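Putative chromatin binding protein (Chaetomium thermophilum, PDB 6QP0) acts as a tRNA-dependent ATPase, Kti12, essential for tRNA modification by Elongator, the chain being the P-loop domain that binds ADP and magnesium. Local coordinates at residues E201-R205 and S206-N210; A104-K107 and D108-A112; V127-D130 and S131-I135. All blocks are in the same frame, centred on the assembly; numbering follows the deposited sequence.

Contact 1 of 3, residues E201-R205 and S206-N210; sequences EPYER and SNWEN. With AF3 (aluminum fluoride), chain C.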
loop_
_atom_site.group_PDB
_atom_site.type_symbol
_atom_site.label_atom_id
_atom_site.label_comp_id
_atom_site.label_asym_id
_atom_site.label_seq_id
_atom_site.Cartn_x
_atom_site.Cartn_y
_atom_site.Cartn_z
ATOM N N GLU A 201 1.578 -4.802 -14.789
ATOM C CA GLU A 201 2.571 -4.159 -15.648
ATOM C C GLU A 201 3.930 -4.193 -14.957
ATOM O O GLU A 201 4.041 -3.762 -13.805
ATOM C CB GLU A 201 2.169 -2.716 -15.947
ATOM C CG GLU A 201 1.943 -2.408 -17.422
ATOM C CD GLU A 201 3.236 -2.309 -18.209
ATOM O OE1 GLU A 201 3.369 -3.016 -19.230
ATOM O OE2 GLU A 201 4.120 -1.524 -17.806
ATOM N N PRO A 202 4.973 -4.694 -15.610
ATOM C CA PRO A 202 6.273 -4.802 -14.944
ATOM C C PRO A 202 6.976 -3.458 -14.831
ATOM O O PRO A 202 6.669 -2.495 -15.535
ATOM C CB PRO A 202 7.057 -5.753 -15.855
ATOM C CG PRO A 202 6.499 -5.487 -17.209
ATOM C CD PRO A 202 5.027 -5.200 -16.997
ATOM N N TYR A 203 7.932 -3.417 -13.911
ATOM C CA TYR A 203 8.853 -2.299 -13.800
ATOM C C TYR A 203 10.046 -2.541 -14.718
ATOM O O TYR A 203 10.386 -3.685 -15.034
ATOM C CB TYR A 203 9.359 -2.132 -12.365
ATOM C CG TYR A 203 8.299 -2.031 -11.288
ATOM C CD1 TYR A 203 7.480 -3.111 -10.980
ATOM C CD2 TYR A 203 8.151 -0.867 -10.547
ATOM C CE1 TYR A 203 6.524 -3.020 -9.984
ATOM C CE2 TYR A 203 7.203 -0.770 -9.551
ATOM C CZ TYR A 203 6.392 -1.847 -9.275
ATOM O OH TYR A 203 5.454 -1.741 -8.276
ATOM N N GLU A 204 10.688 -1.458 -15.143
ATOM C CA GLU A 204 11.989 -1.586 -15.784
ATOM C C GLU A 204 13.001 -2.050 -14.741
ATOM O O GLU A 204 12.989 -1.582 -13.599
ATOM C CB GLU A 204 12.417 -0.260 -16.408
ATOM C CG GLU A 204 11.473 0.253 -17.490
ATOM C CD GLU A 204 11.314 -0.728 -18.635
ATOM O OE1 GLU A 204 12.340 -1.266 -19.093
ATOM O OE2 GLU A 204 10.167 -0.971 -19.066
ATOM N N ARG A 205 13.870 -2.991 -15.123
ATOM C CA ARG A 205 14.771 -3.589 -14.140
ATOM C C ARG A 205 15.616 -2.537 -13.423
ATOM O O ARG A 205 16.002 -2.740 -12.266
ATOM C CB ARG A 205 15.662 -4.641 -14.807
ATOM C CG ARG A 205 14.927 -5.936 -15.153
ATOM C CD ARG A 205 15.889 -7.088 -15.432
ATOM N NE ARG A 205 16.444 -7.050 -16.784
ATOM C CZ ARG A 205 16.130 -7.908 -17.755
ATOM N NH1 ARG A 205 15.265 -8.890 -17.532
ATOM N NH2 ARG A 205 16.694 -7.785 -18.949
ATOM N N SER A 206 15.908 -1.408 -14.078
ATOM C CA SER A 206 16.590 -0.310 -13.397
ATOM C C SER A 206 15.704 0.295 -12.314
ATOM O O SER A 206 16.134 0.469 -11.167
ATOM C CB SER A 206 17.001 0.759 -14.413
ATOM O OG SER A 206 17.673 1.847 -13.798
ATOM N N ASN A 207 14.456 0.622 -12.660
ATOM C CA ASN A 207 13.542 1.200 -11.682
ATOM C C ASN A 207 13.259 0.227 -10.543
ATOM O O ASN A 207 13.077 0.643 -9.391
ATOM C CB ASN A 207 12.231 1.605 -12.358
ATOM C CG ASN A 207 11.271 2.294 -11.402
ATOM O OD1 ASN A 207 11.690 3.028 -10.510
ATOM N ND2 ASN A 207 9.979 2.051 -11.583
ATOM N N TRP A 208 13.202 -1.074 -10.847
ATOM C CA TRP A 208 12.867 -2.069 -9.833
ATOM C C TRP A 208 13.970 -2.181 -8.787
ATOM O O TRP A 208 13.702 -2.125 -7.581
ATOM C CB TRP A 208 12.615 -3.422 -10.504
ATOM C CG TRP A 208 11.975 -4.442 -9.617
ATOM C CD1 TRP A 208 10.653 -4.757 -9.559
ATOM C CD2 TRP A 208 12.632 -5.285 -8.665
ATOM N NE1 TRP A 208 10.442 -5.744 -8.628
ATOM C CE2 TRP A 208 11.641 -6.084 -8.064
ATOM C CE3 TRP A 208 13.960 -5.441 -8.262
ATOM C CZ2 TRP A 208 11.935 -7.022 -7.081
ATOM C CZ3 TRP A 208 14.250 -6.372 -7.289
ATOM C CH2 TRP A 208 13.243 -7.151 -6.709
ATOM N N GLU A 209 15.223 -2.334 -9.229
ATOM C CA GLU A 209 16.324 -2.504 -8.290
ATOM C C GLU A 209 16.465 -1.290 -7.379
ATOM O O GLU A 209 16.558 -1.425 -6.153
ATOM C CB GLU A 209 17.634 -2.756 -9.041
ATOM C CG GLU A 209 17.688 -4.064 -9.819
ATOM C CD GLU A 209 17.518 -5.284 -8.934
ATOM O OE1 GLU A 209 17.338 -6.395 -9.480
ATOM O OE2 GLU A 209 17.565 -5.134 -7.696
ATOM N N ASN A 210 16.494 -0.088 -7.964
ATOM C CA ASN A 210 16.671 1.116 -7.159
ATOM C C ASN A 210 15.529 1.303 -6.167
ATOM O O ASN A 210 15.739 1.855 -5.080
ATOM C CB ASN A 210 16.794 2.341 -8.070
ATOM C CG ASN A 210 17.921 2.208 -9.079
ATOM O OD1 ASN A 210 17.733 2.429 -10.275
ATOM N ND2 ASN A 210 19.100 1.835 -8.599
HETATM AL AL AF3 C . 2.816 -3.633 -8.278
HETATM F F1 AF3 C . 1.306 -3.196 -7.602
HETATM F F2 AF3 C . 2.865 -4.656 -9.646
HETATM F F3 AF3 C . 4.232 -3.462 -7.341
#

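Contact 2 of 3, residues A104-K107 and D108-A112; sequences ASEK and DARAA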
loop_
_atom_site.group_PDB
_atom_site.type_symbol
_atom_site.label_atom_id
_atom_site.label_comp_id
_atom_site.label_asym_id
_atom_site.label_seq_id
_atom_site.Cartn_x
_atom_site.Cartn_y
_atom_site.Cartn_z
ATOM N N ALA A 104 4.791 13.898 -14.739
ATOM C CA ALA A 104 4.517 13.764 -13.317
ATOM C C ALA A 104 5.711 13.160 -12.588
ATOM O O ALA A 104 6.381 12.255 -13.094
ATOM C CB ALA A 104 3.276 12.899 -13.097
ATOM N N SER A 105 5.973 13.678 -11.393
ATOM C CA SER A 105 7.040 13.191 -10.536
ATOM C C SER A 105 6.472 12.266 -9.465
ATOM O O SER A 105 5.259 12.184 -9.252
ATOM C CB SER A 105 7.784 14.362 -9.887
ATOM O OG SER A 105 6.936 15.065 -8.994
ATOM N N GLU A 106 7.375 11.561 -8.782
ATOM C CA GLU A 106 6.960 10.721 -7.666
ATOM C C GLU A 106 6.264 11.549 -6.595
ATOM O O GLU A 106 5.292 11.096 -5.979
ATOM C CB GLU A 106 8.174 9.992 -7.088
ATOM C CG GLU A 106 7.828 8.900 -6.099
ATOM C CD GLU A 106 9.046 8.139 -5.618
ATOM O OE1 GLU A 106 10.104 8.216 -6.282
ATOM O OE2 GLU A 106 8.946 7.463 -4.574
ATOM N N LYS A 107 6.748 12.771 -6.361
ATOM C CA LYS A 107 6.089 13.672 -5.420
ATOM C C LYS A 107 4.655 13.956 -5.844
ATOM O O LYS A 107 3.758 14.057 -4.999
ATOM C CB LYS A 107 6.893 14.966 -5.311
ATOM C CG LYS A 107 6.336 15.997 -4.349
ATOM C CD LYS A 107 7.386 17.060 -4.053
ATOM C CE LYS A 107 6.759 18.386 -3.651
ATOM N NZ LYS A 107 5.988 18.296 -2.382
ATOM N N ASP A 108 4.416 14.093 -7.152
ATOM C CA ASP A 108 3.053 14.264 -7.642
ATOM C C ASP A 108 2.226 12.999 -7.446
ATOM O O ASP A 108 1.014 13.081 -7.218
ATOM C CB ASP A 108 3.068 14.660 -9.119
ATOM C CG ASP A 108 3.695 16.023 -9.356
ATOM O OD1 ASP A 108 3.504 16.931 -8.519
ATOM O OD2 ASP A 108 4.380 16.189 -10.387
ATOM N N ALA A 109 2.856 11.823 -7.537
ATOM C CA ALA A 109 2.142 10.583 -7.256
ATOM C C ALA A 109 1.640 10.560 -5.818
ATOM O O ALA A 109 0.499 10.164 -5.556
ATOM C CB ALA A 109 3.045 9.380 -7.524
ATOM N N ARG A 110 2.481 10.983 -4.870
ATOM C CA ARG A 110 2.049 11.053 -3.479
ATOM C C ARG A 110 0.942 12.086 -3.305
ATOM O O ARG A 110 0.011 11.881 -2.517
ATOM C CB ARG A 110 3.241 11.370 -2.576
ATOM C CG ARG A 110 4.314 10.281 -2.574
ATOM C CD ARG A 110 5.300 10.452 -1.431
ATOM N NE ARG A 110 6.056 11.698 -1.520
ATOM C CZ ARG A 110 7.126 11.875 -2.291
ATOM N NH1 ARG A 110 7.572 10.890 -3.057
ATOM N NH2 ARG A 110 7.747 13.048 -2.301
ATOM N N ALA A 111 1.025 13.200 -4.034
ATOM C CA ALA A 111 -0.065 14.169 -4.021
ATOM C C ALA A 111 -1.366 13.520 -4.478
ATOM O O ALA A 111 -2.407 13.661 -3.827
ATOM C CB ALA A 111 0.289 15.365 -4.905
ATOM N N ALA A 112 -1.318 12.789 -5.595
ATOM C CA ALA A 112 -2.510 12.117 -6.097
ATOM C C ALA A 112 -3.056 11.134 -5.071
ATOM O O ALA A 112 -4.261 11.113 -4.792
ATOM C CB ALA A 112 -2.191 11.399 -7.410
HETATM O O HOH W 1 6.359 7.649 -3.221
#

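Contact 3 of 3, residues V127-D130 and S131-I135; sequences VILD and SLNYI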
loop_
_atom_site.group_PDB
_atom_site.type_symbol
_atom_site.label_atom_id
_atom_site.label_comp_id
_atom_site.label_asym_id
_atom_site.label_seq_id
_atom_site.Cartn_x
_atom_site.Cartn_y
_atom_site.Cartn_z
ATOM N N VAL A 127 -10.360 2.660 4.366
ATOM C CA VAL A 127 -9.627 2.925 3.134
ATOM C C VAL A 127 -8.396 2.031 3.096
ATOM O O VAL A 127 -7.592 2.029 4.036
ATOM C CB VAL A 127 -9.225 4.408 3.029
ATOM C CG1 VAL A 127 -8.342 4.640 1.811
ATOM C CG2 VAL A 127 -10.462 5.291 2.971
ATOM N N ILE A 128 -8.252 1.281 2.006
ATOM C CA ILE A 128 -7.080 0.451 1.759
ATOM C C ILE A 128 -6.221 1.151 0.715
ATOM O O ILE A 128 -6.648 1.324 -0.433
ATOM C CB ILE A 128 -7.475 -0.954 1.275
ATOM C CG1 ILE A 128 -8.356 -1.657 2.306
ATOM C CG2 ILE A 128 -6.229 -1.772 0.978
ATOM C CD1 ILE A 128 -9.026 -2.909 1.774
ATOM N N LEU A 129 -5.008 1.538 1.099
ATOM C CA LEU A 129 -4.077 2.215 0.198
ATOM C C LEU A 129 -3.047 1.188 -0.266
ATOM O O LEU A 129 -2.091 0.882 0.451
ATOM C CB LEU A 129 -3.422 3.408 0.885
ATOM C CG LEU A 129 -2.584 4.320 -0.012
ATOM C CD1 LEU A 129 -3.448 4.962 -1.082
ATOM C CD2 LEU A 129 -1.871 5.385 0.806
ATOM N N ASP A 130 -3.252 0.658 -1.470
ATOM C CA ASP A 130 -2.359 -0.338 -2.065
ATOM C C ASP A 130 -1.324 0.400 -2.904
ATOM O O ASP A 130 -1.544 0.710 -4.077
ATOM C CB ASP A 130 -3.160 -1.337 -2.892
ATOM C CG ASP A 130 -2.285 -2.228 -3.761
ATOM O OD1 ASP A 130 -1.047 -2.213 -3.605
ATOM O OD2 ASP A 130 -2.848 -2.946 -4.614
ATOM N N SER A 131 -0.176 0.682 -2.294
ATOM C CA SER A 131 0.926 1.318 -2.999
ATOM C C SER A 131 2.215 1.000 -2.259
ATOM O O SER A 131 2.196 0.573 -1.101
ATOM C CB SER A 131 0.727 2.833 -3.113
ATOM O OG SER A 131 1.805 3.432 -3.809
ATOM N N LEU A 132 3.339 1.210 -2.948
ATOM C CA LEU A 132 4.643 0.961 -2.341
ATOM C C LEU A 132 4.730 1.597 -0.957
ATOM O O LEU A 132 5.155 0.953 0.008
ATOM C CB LEU A 132 5.751 1.488 -3.253
ATOM C CG LEU A 132 5.912 0.760 -4.591
ATOM C CD1 LEU A 132 6.750 1.582 -5.559
ATOM C CD2 LEU A 132 6.541 -0.615 -4.390
ATOM N N ASN A 133 4.313 2.857 -0.841
ATOM C CA ASN A 133 4.279 3.568 0.438
ATOM C C ASN A 133 5.540 3.287 1.249
ATOM O O ASN A 133 5.496 2.949 2.433
ATOM C CB ASN A 133 3.023 3.193 1.227
ATOM C CG ASN A 133 1.741 3.595 0.513
ATOM O OD1 ASN A 133 1.699 4.607 -0.187
ATOM N ND2 ASN A 133 0.688 2.803 0.689
ATOM N N TYR A 134 6.686 3.447 0.589
ATOM C CA TYR A 134 7.953 2.936 1.088
ATOM C C TYR A 134 8.780 3.964 1.847
ATOM O O TYR A 134 9.892 3.640 2.278
ATOM C CB TYR A 134 8.785 2.388 -0.079
ATOM C CG TYR A 134 9.308 3.459 -1.012
ATOM C CD1 TYR A 134 8.549 3.909 -2.084
ATOM C CD2 TYR A 134 10.564 4.018 -0.819
ATOM C CE1 TYR A 134 9.027 4.889 -2.936
ATOM C CE2 TYR A 134 11.049 4.994 -1.663
ATOM C CZ TYR A 134 10.278 5.427 -2.719
ATOM O OH TYR A 134 10.770 6.399 -3.558
ATOM N N ILE A 135 8.281 5.182 2.023
ATOM C CA ILE A 135 9.030 6.246 2.684
ATOM C C ILE A 135 8.396 6.513 4.041
ATOM O O ILE A 135 7.173 6.671 4.142
ATOM C CB ILE A 135 9.069 7.526 1.833
ATOM C CG1 ILE A 135 9.564 7.210 0.419
ATOM C CG2 ILE A 135 9.970 8.565 2.490
ATOM C CD1 ILE A 135 9.460 8.373 -0.545
#

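Contact 1 of 3, residues E201-R205 and S206-N210
Glu-204 O takes the backbone N of Trp-208 at 2.8 Å, with an N-H...O angle of 154°. One residue on, Arg-205 O receives Glu-209 N over a longer 3.2 Å. Tyr-203 stands just ahead of this first turn. Trp-208 has CG anti to its backbone N (chi1 -167°), which carries the indole to the Tyr-203 ring. That ring and the five-membered ring of Trp-208 form an offset edge-to-face pair, the planes at 81° and the centroids 5.5 Å apart; Trp-208 CD1 comes obliquely to Tyr-203 CD1 at 3.8 Å. From another direction Asn-207 ND2 reaches the Tyr-203 ring edge, 3.6 Å from CD2. This is the N-terminal start of helix 205-213, with Glu-204 as N-cap, and it lines the nucleotide site of the P-loop fold. There the Tyr-203 hydroxyl donates to F3 of the aluminum fluoride, a bond modelled so short that its length is doubtful; Arg-85, Lys-15 and Ser-12 bind the same group. Trp-208 NE1 bonds to Ser-12 OG, tying the indole to the P-loop. Salt bridges from Arg-205 to Glu-170 and from Glu-209 to Arg-166 join the turn to helix 162-174.

Contact 2 of 3, residues A104-K107 and D108-A112
This is a local contact at the N-terminal end of helix 106-120, on the surface of the domain, where the side chains of Ser-105 and Asp-108 answer each other's backbone amides. Ser-105 OG accepts from Asp-108 N at 3.3 Å. In return Asp-108 OD2 takes the amide of Ser-105 at 3.1 Å, almost straight (174°), on the anti side of the carboxylate and somewhat out of its plane. The serine hydroxyl also gives that same oxygen a weak bond, so OD2 is met by two donors of one residue. A chi1 of 66° sets Ser-105 OG between its own N and carbonyl carbon, facing the first turn. Behind the cap the backbone bonds run on regularly, from Ala-109 N to Ser-105 O, Arg-110 N to Glu-106 O and Ala-111 N to Lys-107 O.

On another side of the turn Arg-110 bends back at chi3 and lays one face of its guanidinium over Lys-107 CA, with NH2 3.7 Å from Lys-107 CB. Its NH1 lies 3.6 Å from Glu-106 CG and makes only a long salt bridge, 4.0 Å, to Glu-106 OE2, the carboxylate and guanidinium planes being 71° apart. A water fills in: it donates to Glu-106 OE2 at 2.9 Å and weakly accepts from Arg-110 NH1 at the guanidinium edge. Glu-106 OE2 also meets the Tyr-134 hydroxyl, probably its main polar partner, though the bond is modelled doubtfully short. Reciprocal bonding of the N-cap serine and the acid three residues later is a capping box, the classic start of an alpha-helix.

Contact 3 of 3, residues V127-D130 and S131-I135
Asn-133, in the loop that follows strand 125-130, turns its amide back against the side chain of Leu-129. Leu-129 holds CG anti to the backbone N (chi1 -171°), and its CD2 then lies 3.6 Å from Asn-133 ND2 and 3.8 Å from Asn-133 OD1, close to both ends of the amide. Asn-133 itself has CG beside the backbone N (chi1 -63°), and its left-handed backbone conformation directs the side chain at the strand; ND2 comes to 3.4 Å from Leu-129 O. Ser-131 N reaches that same carbonyl at 3.4 Å in a weak bond.

The strand lies beside strand 4-9, which leads into the P-loop, and Asp-130, beyond Leu-129, is a magnesium ligand, a place consistent with the Walker B acid of P-loop NTPases. With CG anti to the backbone N (chi1 168°), the Asp-130 carboxylate extends toward the metal, while Tyr-75 OH and Thr-16 OG1, the latter belonging to the other magnesium-binding residue, bond to its OD2. Ser-131 OG bonds to Asp-78.

Both ends of the buried Asn-133 amide are engaged, ND2 by Val-7 O on the P-loop strand and OD1 by Trp-138 NE1 on helix 136-148. A leucine in its place would probably leave Val-7 O and the Trp-138 indole N-H without these mates and free the loop from strand 4-9 and helix 136-148.

How the contacts relate
Along the chain the contacts come in the order 2, 3, 1, with none nested in or crossing another; each is local, joining consecutive segments, so none closes a long loop. Contact 2 opens helix 106-120; contact 3 follows on the next strand, 125-130, and leads toward helix 136-148; contact 1 ends the loop after helix 162-174 and starts helix 205-213. Contacts 2 and 3 meet through Tyr-134 and Ile-135, the latter packed against Arg-110. Contact 3 reaches contact 1 where Leu-132 CD2 lies 4.2 Å from Tyr-203 OH. Contacts 1 and 2 stay about 7 Å apart at their nearest atoms. Magnesium at contact 3 and aluminum fluoride at contact 1 place both at the nucleotide site.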